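Local coordinates for thiamine diphosphokinase (Bacteroides thetaiotaomicron, PDB 2OMK), which probably transfers a pyrophosphate group from ATP to thiamine, forming thiamine diphosphate, at residues A65-Y68 / I69-G72. The protein carries 1 engineered substitution. Residues are numbered along the deposited sequence; the frame is centred on the assembly and turned at random.
Sequences ANEY and ISRG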
ATOM      1  N   ALA A  65       8.148   3.140  18.686  1.00 14.57           N
ATOM      2  CA  ALA A  65       8.022   3.500  20.093  1.00 14.15           C
ATOM      3  C   ALA A  65       8.484   4.927  20.390  1.00 13.86           C
ATOM      4  O   ALA A  65       8.007   5.541  21.344  1.00 13.37           O
ATOM      5  CB  ALA A  65       8.763   2.502  20.977  1.00 14.48           C
ATOM      6  N   ASN A  66       9.404   5.444  19.582  1.00 14.27           N
ATOM      7  CA  ASN A  66       9.932   6.795  19.787  1.00 15.42           C
ATOM      8  C   ASN A  66       8.844   7.866  19.800  1.00 15.47           C
ATOM      9  O   ASN A  66       8.748   8.631  20.758  1.00 15.05           O
ATOM     10  CB  ASN A  66      11.019   7.127  18.764  1.00 15.68           C
ATOM     11  CG  ASN A  66      12.292   6.353  18.996  1.00 16.77           C
ATOM     12  OD1 ASN A  66      12.659   6.067  20.141  1.00 16.17           O
ATOM     13  ND2 ASN A  66      12.977   5.996  17.910  1.00 17.30           N
ATOM     14  N   GLU A  67       8.004   7.905  18.760  1.00 16.05           N
ATOM     15  CA  GLU A  67       6.931   8.907  18.737  1.00 15.92           C
ATOM     16  C   GLU A  67       5.910   8.669  19.851  1.00 15.17           C
ATOM     17  O   GLU A  67       5.437   9.619  20.488  1.00 15.01           O
ATOM     18  CB  GLU A  67       6.233   9.008  17.372  1.00 16.74           C
ATOM     19  CG  GLU A  67       5.118  10.078  17.396  1.00 20.44           C
ATOM     20  CD  GLU A  67       4.815  10.702  16.048  1.00 25.25           C
ATOM     21  OE1 GLU A  67       5.460  10.324  15.048  1.00 26.47           O
ATOM     22  OE2 GLU A  67       3.916  11.579  15.999  1.00 28.33           O
ATOM     23  N   TYR A  68       5.600   7.400  20.105  1.00 13.49           N
ATOM     24  CA  TYR A  68       4.662   7.035  21.149  1.00 13.98           C
ATOM     25  C   TYR A  68       5.111   7.587  22.505  1.00 14.19           C
ATOM     26  O   TYR A  68       4.339   8.254  23.208  1.00 13.90           O
ATOM     27  CB  TYR A  68       4.500   5.509  21.200  1.00 13.93           C
ATOM     28  CG  TYR A  68       3.265   5.058  21.935  1.00 14.74           C
ATOM     29  CD1 TYR A  68       2.002   5.500  21.543  1.00 15.47           C
ATOM     30  CD2 TYR A  68       3.349   4.183  23.020  1.00 13.36           C
ATOM     31  CE1 TYR A  68       0.853   5.094  22.211  1.00 14.30           C
ATOM     32  CE2 TYR A  68       2.195   3.758  23.689  1.00 14.20           C
ATOM     33  CZ  TYR A  68       0.957   4.230  23.281  1.00 13.35           C
ATOM     34  OH  TYR A  68      -0.191   3.838  23.929  1.00 16.74           O
ATOM     35  N   ILE A  69       6.371   7.323  22.845  1.00 15.15           N
ATOM     36  CA  ILE A  69       6.962   7.808  24.100  1.00 16.16           C
ATOM     37  C   ILE A  69       7.044   9.343  24.160  1.00 17.30           C
ATOM     38  O   ILE A  69       6.720   9.950  25.186  1.00 17.95           O
ATOM     39  CB  ILE A  69       8.355   7.187  24.321  1.00 16.51           C
ATOM     40  CG1 ILE A  69       8.237   5.662  24.447  1.00 14.88           C
ATOM     41  CG2 ILE A  69       9.016   7.791  25.573  1.00 15.88           C
ATOM     42  CD1 ILE A  69       9.564   4.914  24.311  1.00 15.08           C
ATOM     43  N   SER A  70       7.463   9.956  23.057  1.00 19.03           N
ATOM     44  CA  SER A  70       7.599  11.414  22.972  1.00 20.60           C
ATOM     45  C   SER A  70       6.272  12.151  23.185  1.00 20.63           C
ATOM     46  O   SER A  70       6.261  13.297  23.635  1.00 20.33           O
ATOM     47  CB  SER A  70       8.211  11.815  21.634  1.00 21.27           C
ATOM     48  OG  SER A  70       7.237  11.757  20.609  1.00 24.46           O
ATOM     49  N   ARG A  71       5.164  11.490  22.848  1.00 20.20           N
ATOM     50  CA  ARG A  71       3.824  12.044  23.046  1.00 20.38           C
ATOM     51  C   ARG A  71       3.304  11.751  24.453  1.00 19.68           C
ATOM     52  O   ARG A  71       2.153  12.057  24.785  1.00 20.19           O
ATOM     53  CB  ARG A  71       2.851  11.525  21.973  1.00 20.08           C
ATOM     54  CG  ARG A  71       3.153  12.053  20.569  1.00 21.01           C
ATOM     55  CD  ARG A  71       2.183  11.477  19.546  1.00 22.08           C
ATOM     56  NE  ARG A  71       2.239  12.164  18.255  1.00 25.80           N
ATOM     57  CZ  ARG A  71       1.547  13.265  17.950  1.00 29.32           C
ATOM     58  NH1 ARG A  71       0.746  13.841  18.847  1.00 29.08           N
ATOM     59  NH2 ARG A  71       1.663  13.803  16.742  1.00 29.20           N
ATOM     60  N   GLY A  72       4.163  11.154  25.277  1.00 19.12           N
ATOM     61  CA  GLY A  72       3.868  10.949  26.689  1.00 18.66           C
ATOM     62  C   GLY A  72       3.228   9.620  27.021  1.00 17.92           C
ATOM     63  O   GLY A  72       2.767   9.411  28.144  1.00 17.70           O
TER
HETATM   64  O   HOH W   1       1.961  12.246  14.272  1.00 35.84           O
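Glu67, in the short helix 65-70, and Arg71, just past its end, turn their side chains the same way: CG of Glu67 stands anti to its own nitrogen (chi1 -180°), CG of Arg71 anti to its carbonyl carbon, and the arginine runs extended as far as NE. This is an i to i+4 salt bridge over the last turn of a helix that ends in a Schellman motif, with Gly72 at positive phi. Its geometry is side-on. Arg71 NE lies 2.9 Å from Glu67 OE2 on the anti lone pair of that oxygen, with an N-H...O angle of 163°, while Arg71 NH2 makes a longer bond of 3.3 Å to the same OE2. Carboxylate and guanidinium planes differ by only 13°, and a water that donates to OE2 and accepts from NH2 bridges the pair.

On the buried side, Ile69 CD1 reaches Ala65 CB at 4.2 Å, and Ile69 also packs against Tyr89 and Phe93 of helix 87-93. The Tyr68 side chain lies against Val58 and Cys60, so this side of the helix packs on strand 58-60 of the large mixed sheet. At the C-terminal end of the helix, Glu67 O accepts both Arg71 N at 3.0 Å and the Ser70 hydroxyl; both donors approach from one face of the carbonyl plane, and Ser70 OG sits 2.8 Å from Glu67 O.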